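Local coordinates for protein BT_4661 (Bacteroides thetaiotaomicron, PDB 4AK2) that probably binds heparin and heparan sulphate at the bacterial cell surface, the modelled chain being the ligand-binding domain of a SusE-like glycan-binding protein, at residues 189-194 / 234-239; 167-172 / 244-249; 180-185 / 199-204. One frame throughout, in Å; residues are numbered along the deposited sequence.

The three contacts lie in one family region of the ligand-binding domain. Along the chain, contact 2 closes a long loop from strand 163-168 to strand 241-254, and both other contacts fall inside it. The segments of contacts 1 and 3 alternate; helix 187-195, which carries 189-194, lies between the two loops of contact 3. Centres of contacts 1 and 2 are 13 Å apart, as are those of contacts 1 and 3; contacts 2 and 3 are 17 Å apart and do not touch. Strands 237-238 and 241-254, neighbours in one sheet, join contacts 1 and 2. Trp192 of contact 1 reaches Ser202 of contact 3. The sheet, the helix and the glycan-binding loops are thus connected.

Contact 1. Residues 189-194 / 234-239; sequences SEMWNS and NLWRNK. With NA (sodium ion), chain D.
Met191 turns its side chain from the helix toward Trp236. CG stands anti to the carbonyl carbon (chi1 -71°), and the chain bends again at its next two torsions. CG lies 4.0 Å from Trp236 CE3. SD approaches the six-membered ring obliquely, 5.0 Å from its centroid, in a Met-aromatic contact. CE carries on to the backbone, 3.5 Å from Arg237 O. Trp236 CH2 meets the edge of the Trp192 indole at CZ3. The ring nitrogens of both tryptophans bond outside the contact: Trp192 NE1 to Ser202 O, Trp236 NE1 to Leu219 O.

The contact sets one face of helix 187-195 against the loop that leads into strand 237-238. Trp236 is the centre of an inverse gamma turn in that loop. A sodium ion bridges the two segments. It is bound by Ser194 OG at 2.6 Å, Leu235 O at 2.7 Å and a water. Ser194 OG also donates to Met191 O, one helical turn back.

The extended Glu190 side chain crosses that of Asn238 at about a right angle. Asn238 ND2 donates to Glu190 OE2 at 2.9 Å. The amide meets this oxygen from above the carboxylate plane, 37° out of it, while OE2 stays close to the amide plane. Asn238 OD1 accepts from His175 NE2 and Gly241 N, which hold the amide in this orientation.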
# COMPACT_ATOMS: atom_id res chain seq x y z
N SER A 189 -9.80 -10.98 8.63
CA SER A 189 -11.07 -11.57 9.04
C SER A 189 -11.58 -10.95 10.32
O SER A 189 -12.77 -10.76 10.50
CB SER A 189 -11.01 -13.11 9.13
OG SER A 189 -10.14 -13.53 10.18
N GLU A 190 -10.66 -10.60 11.22
CA GLU A 190 -11.05 -9.95 12.46
C GLU A 190 -11.65 -8.54 12.14
O GLU A 190 -12.72 -8.16 12.66
CB GLU A 190 -9.86 -9.83 13.40
CG GLU A 190 -10.28 -9.21 14.70
CD GLU A 190 -9.18 -9.15 15.74
OE1 GLU A 190 -8.18 -9.88 15.60
OE2 GLU A 190 -9.34 -8.37 16.70
N MET A 191 -10.98 -7.76 11.28
CA MET A 191 -11.52 -6.47 10.85
C MET A 191 -12.89 -6.64 10.19
O MET A 191 -13.84 -5.90 10.48
CB MET A 191 -10.55 -5.77 9.92
CG MET A 191 -9.29 -5.26 10.62
SD MET A 191 -9.57 -4.13 12.00
CE MET A 191 -9.47 -5.23 13.43
N TRP A 192 -13.00 -7.58 9.26
CA TRP A 192 -14.26 -7.78 8.59
C TRP A 192 -15.37 -8.09 9.55
O TRP A 192 -16.46 -7.52 9.49
CB TRP A 192 -14.13 -8.92 7.56
CG TRP A 192 -14.03 -8.43 6.14
CD1 TRP A 192 -14.85 -8.78 5.06
CD2 TRP A 192 -13.10 -7.42 5.59
NE1 TRP A 192 -14.49 -8.10 3.93
CE2 TRP A 192 -13.44 -7.28 4.17
CE3 TRP A 192 -12.01 -6.68 6.11
CZ2 TRP A 192 -12.73 -6.42 3.33
CZ3 TRP A 192 -11.33 -5.80 5.25
CH2 TRP A 192 -11.67 -5.69 3.90
N ASN A 193 -15.09 -9.04 10.45
CA ASN A 193 -16.09 -9.43 11.42
C ASN A 193 -16.52 -8.27 12.34
O ASN A 193 -17.69 -8.17 12.74
CB ASN A 193 -15.58 -10.63 12.20
CG ASN A 193 -15.33 -11.89 11.31
OD1 ASN A 193 -15.57 -11.94 10.07
ND2 ASN A 193 -14.82 -12.92 11.96
N SER A 194 -15.57 -7.36 12.62
CA SER A 194 -15.89 -6.20 13.44
C SER A 194 -16.84 -5.21 12.75
O SER A 194 -17.58 -4.49 13.41
CB SER A 194 -14.60 -5.46 13.85
OG SER A 194 -14.12 -4.59 12.85
N ASN A 234 -10.67 5.01 14.32
CA ASN A 234 -10.96 4.16 15.47
C ASN A 234 -11.47 2.75 15.12
O ASN A 234 -12.03 2.09 16.00
CB ASN A 234 -11.96 4.85 16.44
CG ASN A 234 -11.98 4.21 17.82
OD1 ASN A 234 -10.93 3.93 18.39
ND2 ASN A 234 -13.18 3.98 18.40
N LEU A 235 -11.23 2.27 13.89
CA LEU A 235 -11.71 0.93 13.48
C LEU A 235 -10.56 -0.05 13.23
O LEU A 235 -10.68 -1.25 13.49
CB LEU A 235 -12.58 1.06 12.22
CG LEU A 235 -13.82 1.94 12.41
CD1 LEU A 235 -14.65 1.93 11.13
CD2 LEU A 235 -14.65 1.46 13.60
N TRP A 236 -9.42 0.45 12.72
CA TRP A 236 -8.30 -0.42 12.36
C TRP A 236 -7.43 -0.57 13.58
O TRP A 236 -6.34 0.01 13.68
CB TRP A 236 -7.56 0.16 11.18
CG TRP A 236 -8.34 0.13 9.91
CD1 TRP A 236 -9.27 1.08 9.42
CD2 TRP A 236 -8.29 -0.94 8.92
NE1 TRP A 236 -9.78 0.66 8.20
CE2 TRP A 236 -9.18 -0.55 7.84
CE3 TRP A 236 -7.55 -2.13 8.80
CZ2 TRP A 236 -9.37 -1.34 6.71
CZ3 TRP A 236 -7.74 -2.93 7.66
CH2 TRP A 236 -8.65 -2.55 6.65
N ARG A 237 -7.93 -1.36 14.52
CA ARG A 237 -7.31 -1.55 15.83
C ARG A 237 -8.02 -2.74 16.49
O ARG A 237 -9.16 -3.09 16.15
CB ARG A 237 -7.48 -0.29 16.69
CG ARG A 237 -8.90 -0.09 17.23
CD ARG A 237 -9.06 1.23 18.02
NE ARG A 237 -8.35 1.20 19.31
CZ ARG A 237 -8.77 1.72 20.47
NH1 ARG A 237 -9.88 2.44 20.55
NH2 ARG A 237 -8.06 1.53 21.58
N ASN A 238 -7.35 -3.29 17.48
CA ASN A 238 -7.97 -4.24 18.38
C ASN A 238 -7.27 -4.11 19.73
O ASN A 238 -6.47 -3.16 19.93
CB ASN A 238 -8.00 -5.67 17.81
CG ASN A 238 -6.61 -6.32 17.70
OD1 ASN A 238 -5.61 -5.82 18.18
ND2 ASN A 238 -6.58 -7.46 17.03
N LYS A 239 -7.64 -4.95 20.69
CA LYS A 239 -7.13 -4.81 22.05
C LYS A 239 -5.62 -4.92 22.08
O LYS A 239 -4.92 -4.16 22.81
CB LYS A 239 -7.80 -5.80 23.01
NA NA D . -13.03 -2.50 14.03
O HOH W 1 -14.03 -1.99 16.08

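Contact 2. Residues 167-172 / 244-249; sequences YNIAGP and NGAMIG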
# COMPACT_ATOMS: atom_id res chain seq x y z
N TYR A 167 -0.51 -6.88 5.50
CA TYR A 167 0.84 -7.27 5.92
C TYR A 167 1.19 -6.47 7.16
O TYR A 167 1.34 -5.24 7.09
CB TYR A 167 1.86 -7.01 4.81
CG TYR A 167 1.48 -7.81 3.60
CD1 TYR A 167 1.78 -9.19 3.56
CD2 TYR A 167 0.77 -7.27 2.54
CE1 TYR A 167 1.34 -10.00 2.52
CE2 TYR A 167 0.37 -8.08 1.45
CZ TYR A 167 0.67 -9.45 1.45
OH TYR A 167 0.26 -10.26 0.41
N ASN A 168 1.31 -7.14 8.30
CA ASN A 168 1.77 -6.48 9.51
C ASN A 168 3.18 -5.98 9.28
O ASN A 168 4.02 -6.67 8.67
CB ASN A 168 1.79 -7.49 10.67
CG ASN A 168 2.19 -6.83 11.97
OD1 ASN A 168 1.73 -5.75 12.30
ND2 ASN A 168 3.09 -7.45 12.70
N ILE A 169 3.45 -4.75 9.71
CA ILE A 169 4.79 -4.16 9.58
C ILE A 169 5.45 -4.10 10.93
O ILE A 169 6.41 -4.85 11.18
CB ILE A 169 4.75 -2.79 8.85
CG1 ILE A 169 4.36 -3.02 7.36
CG2 ILE A 169 6.06 -2.04 9.00
CD1 ILE A 169 3.94 -1.75 6.62
N ALA A 170 4.89 -3.30 11.84
CA ALA A 170 5.47 -3.19 13.19
C ALA A 170 4.41 -3.28 14.30
O ALA A 170 4.61 -2.81 15.41
CB ALA A 170 6.38 -1.96 13.33
N GLY A 171 3.26 -3.86 13.96
CA GLY A 171 2.20 -4.12 14.92
C GLY A 171 2.47 -5.41 15.66
O GLY A 171 3.50 -6.06 15.43
N PRO A 172 1.53 -5.81 16.52
CA PRO A 172 1.72 -7.05 17.26
C PRO A 172 1.68 -8.26 16.33
O PRO A 172 0.97 -8.25 15.32
CB PRO A 172 0.54 -7.07 18.25
CG PRO A 172 -0.44 -6.05 17.76
CD PRO A 172 0.28 -5.09 16.86
N ASN A 244 -0.63 -1.53 12.35
CA ASN A 244 0.65 -0.99 11.97
C ASN A 244 1.13 -1.91 10.86
O ASN A 244 1.68 -2.99 11.11
CB ASN A 244 1.63 -0.92 13.14
CG ASN A 244 2.89 -0.22 12.77
OD1 ASN A 244 3.65 -0.68 11.92
ND2 ASN A 244 3.11 0.94 13.38
N GLY A 245 0.79 -1.57 9.64
CA GLY A 245 0.87 -2.50 8.53
C GLY A 245 0.23 -1.97 7.28
O GLY A 245 -0.20 -0.80 7.25
N ALA A 246 0.16 -2.76 6.23
CA ALA A 246 -0.24 -2.29 4.91
C ALA A 246 -1.32 -3.16 4.31
O ALA A 246 -1.20 -4.41 4.32
CB ALA A 246 0.96 -2.22 3.98
N MET A 247 -2.36 -2.57 3.75
CA MET A 247 -3.49 -3.26 3.11
C MET A 247 -3.60 -2.93 1.66
O MET A 247 -3.53 -1.73 1.25
CB MET A 247 -4.80 -2.95 3.86
CG MET A 247 -6.04 -3.72 3.34
SD MET A 247 -6.83 -3.03 1.86
CE MET A 247 -7.69 -1.64 2.58
N ILE A 248 -3.77 -3.98 0.84
CA ILE A 248 -4.08 -3.82 -0.57
C ILE A 248 -5.37 -4.56 -0.91
O ILE A 248 -5.59 -5.67 -0.33
CB ILE A 248 -2.90 -4.19 -1.46
CG1 ILE A 248 -3.21 -3.95 -2.94
CG2 ILE A 248 -2.48 -5.67 -1.24
CD1 ILE A 248 -2.00 -4.08 -3.85
N GLY A 249 -6.21 -4.01 -1.76
CA GLY A 249 -7.43 -4.71 -2.28
C GLY A 249 -7.63 -4.38 -3.71
O GLY A 249 -7.20 -3.34 -4.20
O HOH W 2 -0.74 -4.42 12.36
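Tyr167 and Ala246 form an antiparallel hydrogen-bonded pair. Tyr167 N donates to Ala246 O at 2.8 Å, and Ala246 N returns a bond to Tyr167 O. The next pair, Asn168 with Gly245, is non-hydrogen-bonded. The backbones are close here, with the two CA atoms 4.2 Å apart. A side chain at Gly245 would run into Tyr167 O.

Beyond the strand, the backbone of 169-171 turns round Asn244. Ile169 N donates to Asn244 O in a nearly straight bond of 2.9 Å (167°). Ala170 N and Gly171 N add weak bonds to the same oxygen. Ala170 N also makes a weak bond to Asn244 OD1.

Asn168 braces this turn from within. Its CG lies anti to the backbone N (chi1 -177°), which carries the amide along the turn to Gly171. Asn168 ND2 donates to Gly171 O at 3.1 Å, from above the carbonyl plane. Asn168 OD1 takes a weak bond from Gly171 N and a firmer one from a water, which in turn accepts from Asn244 N. Replacing Asn168 by an alanine would probably leave Gly171 O and the bridging water without this amide, and the turn freer to move.

The apolar part is small. Ile169 CD1 rests 3.7 Å from Gly245 CA and 4.0 Å from Ala246 CB. Its side chain crosses that of Asn244 at about a right angle.

Strand 268-276 pairs with strand 241-254 on its other edge, through bonds such as Gly245 with Phe276. Met91 of strand 89-98 touches Tyr167, Ile169 and Ala246. Tyr167 OH bonds to His63 ND1 of strand 56-63, so residues of the four-stranded sheet meet this one here.

Contact 3. Residues 180-185 / 199-204; sequences LAQKVD and AGTSRK. With SGN (2-deoxy-6-O-sulfo-2-(sulfoamino)-alpha-D-glucopyranose), chain B; IDS (2-O-sulfo-alpha-L-idopyranuronic acid), chain C.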
# COMPACT_ATOMS: atom_id res chain seq x y z
N LEU A 180 -7.41 -12.03 3.04
CA LEU A 180 -8.74 -12.32 3.52
C LEU A 180 -9.30 -13.55 2.78
O LEU A 180 -9.40 -13.53 1.55
CB LEU A 180 -9.66 -11.11 3.30
CG LEU A 180 -11.12 -11.30 3.68
CD1 LEU A 180 -11.29 -11.51 5.19
CD2 LEU A 180 -11.94 -10.10 3.20
N ALA A 181 -9.60 -14.60 3.54
CA ALA A 181 -9.95 -15.94 2.94
C ALA A 181 -10.89 -16.71 3.83
O ALA A 181 -10.82 -16.59 5.06
CB ALA A 181 -8.67 -16.73 2.70
N GLN A 182 -11.73 -17.56 3.22
CA GLN A 182 -12.63 -18.41 3.99
C GLN A 182 -11.82 -19.31 4.91
O GLN A 182 -10.78 -19.84 4.49
CB GLN A 182 -13.45 -19.32 3.05
CG GLN A 182 -14.41 -18.54 2.18
CD GLN A 182 -13.79 -18.02 0.90
OE1 GLN A 182 -12.59 -17.62 0.84
NE2 GLN A 182 -14.62 -17.95 -0.14
N LYS A 183 -12.29 -19.48 6.15
CA LYS A 183 -11.71 -20.43 7.14
C LYS A 183 -10.30 -20.07 7.60
O LYS A 183 -9.62 -20.88 8.23
CB LYS A 183 -11.77 -21.91 6.67
N VAL A 184 -9.86 -18.85 7.28
CA VAL A 184 -8.58 -18.36 7.77
C VAL A 184 -8.87 -17.23 8.76
O VAL A 184 -9.54 -16.27 8.42
CB VAL A 184 -7.67 -17.87 6.62
CG1 VAL A 184 -6.36 -17.33 7.16
CG2 VAL A 184 -7.40 -19.00 5.62
N ASP A 185 -8.35 -17.37 9.99
CA ASP A 185 -8.44 -16.35 11.03
C ASP A 185 -7.20 -15.49 10.98
O ASP A 185 -6.10 -15.92 11.32
CB ASP A 185 -8.54 -17.02 12.40
CG ASP A 185 -9.81 -17.82 12.56
OD1 ASP A 185 -10.88 -17.24 12.28
OD2 ASP A 185 -9.75 -19.00 12.98
N ALA A 199 -20.02 -10.40 7.12
CA ALA A 199 -19.28 -9.80 5.99
C ALA A 199 -18.47 -10.82 5.17
O ALA A 199 -18.24 -10.59 3.97
CB ALA A 199 -18.38 -8.65 6.46
N GLY A 200 -18.02 -11.92 5.79
CA GLY A 200 -17.34 -12.99 5.04
C GLY A 200 -16.08 -12.51 4.34
O GLY A 200 -15.18 -11.96 4.98
N THR A 201 -16.02 -12.71 3.02
CA THR A 201 -14.89 -12.21 2.25
C THR A 201 -15.37 -11.17 1.24
O THR A 201 -14.72 -10.90 0.24
CB THR A 201 -14.13 -13.34 1.53
OG1 THR A 201 -15.03 -14.03 0.65
CG2 THR A 201 -13.56 -14.37 2.53
N SER A 202 -16.54 -10.59 1.53
CA SER A 202 -17.21 -9.66 0.59
C SER A 202 -16.54 -8.27 0.57
O SER A 202 -15.70 -7.92 1.44
CB SER A 202 -18.69 -9.50 0.94
OG SER A 202 -18.84 -8.68 2.10
N ARG A 203 -16.94 -7.44 -0.39
CA ARG A 203 -16.42 -6.08 -0.46
C ARG A 203 -17.03 -5.19 0.61
O ARG A 203 -16.55 -4.06 0.81
CB ARG A 203 -16.73 -5.48 -1.83
CG ARG A 203 -18.21 -5.21 -2.06
CD ARG A 203 -18.49 -4.48 -3.36
NE ARG A 203 -19.93 -4.29 -3.53
CZ ARG A 203 -20.47 -3.52 -4.46
NH1 ARG A 203 -19.71 -2.83 -5.32
NH2 ARG A 203 -21.79 -3.42 -4.52
N LYS A 204 -18.04 -5.66 1.34
CA LYS A 204 -18.90 -4.73 2.10
C LYS A 204 -18.17 -3.78 3.06
O LYS A 204 -18.49 -2.56 3.05
CB LYS A 204 -20.04 -5.47 2.79
CG LYS A 204 -21.02 -6.08 1.80
CD LYS A 204 -22.01 -7.02 2.47
CE LYS A 204 -22.92 -7.70 1.44
NZ LYS A 204 -23.68 -8.74 2.17
C1 SGN B . -19.31 -12.25 -1.94
C2 SGN B . -18.42 -11.69 -3.05
C3 SGN B . -18.03 -12.83 -4.00
C4 SGN B . -17.42 -13.98 -3.22
C5 SGN B . -18.34 -14.47 -2.11
C6 SGN B . -17.61 -15.48 -1.22
N2 SGN B . -19.13 -10.61 -3.73
O1 SGN B . -20.58 -12.64 -2.45
O3 SGN B . -17.08 -12.30 -4.92
O4 SGN B . -17.29 -15.12 -4.10
O5 SGN B . -18.65 -13.34 -1.30
O6 SGN B . -18.48 -15.97 -0.22
S1 SGN B . -19.21 -9.12 -3.17
O1S SGN B . -19.50 -8.24 -4.28
O2S SGN B . -20.19 -8.97 -2.12
O3S SGN B . -17.80 -8.81 -2.57
S2 SGN B . -17.92 -16.86 0.91
O4S SGN B . -17.50 -18.14 0.34
O5S SGN B . -19.18 -17.09 1.93
O6S SGN B . -16.88 -16.10 1.61
C1 IDS C . -15.95 -15.56 -4.34
C2 IDS C . -16.02 -16.97 -4.95
C3 IDS C . -16.48 -16.99 -6.41
C4 IDS C . -15.80 -15.92 -7.27
C5 IDS C . -15.90 -14.56 -6.55
C6 IDS C . -15.25 -13.40 -7.27
O2 IDS C . -14.71 -17.57 -4.87
O3 IDS C . -17.90 -16.82 -6.49
O4 IDS C . -14.42 -16.24 -7.47
O5 IDS C . -15.29 -14.68 -5.25
O6A IDS C . -15.70 -13.03 -8.37
O6B IDS C . -14.26 -12.89 -6.70
S IDS C . -14.23 -18.36 -3.61
O1S IDS C . -12.81 -18.69 -3.76
O2S IDS C . -14.49 -17.49 -2.44
O3S IDS C . -15.11 -19.54 -3.61
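Thr201 CG2 stands anti to its carbonyl carbon, while OG1 sits between the backbone N and the carbonyl carbon (chi1 59°). This sends the methyl to the 180-185 loop and the hydroxyl to the glycan. Gln182 is bent at its second torsion (chi2 86°), which swings its amide over to the same sugars.

The protein-to-protein part is apolar. Leu180 CD2 lies 3.7 Å from Thr201 CA, and Leu180 CG is 4.1 Å from Thr201 CG2. That methyl also packs beside the backbone at Ala181 and Gln182, 3.7 Å from Gln182 N. This nitrogen is buried without a polar partner in the model. The side chains of Gln182 and Thr201 cross at about a right angle.

Both loops grip the bound heparin-type glycan. Thr201 OG1 donates to SGN O6S at 2.9 Å, and Gln182 NE2 donates to SGN O4S, also at 2.9 Å. The 6-O-sulfate is therefore held from both segments. Gln182 NE2 also points to IDS O2S of the 2-O-sulfate, but the modelled distance is too short to trust. Arg203 N donates to SGN O3S, on the N-sulfate, at 2.7 Å. Ser202 OG accepts from Lys204 N, which makes an ST turn, and donates to Ala199 O. A type II' turn from Ala199 to Ser202 presents Thr201. The Arg203 guanidinium forms salt bridges with Asp159, Glu210 and Asp259.

The two loops flank helix 187-195, one before it and one after. Leu180 packs on Leu188 and Trp192 of that helix, and its backbone bonds to Phe164 of strand 163-168.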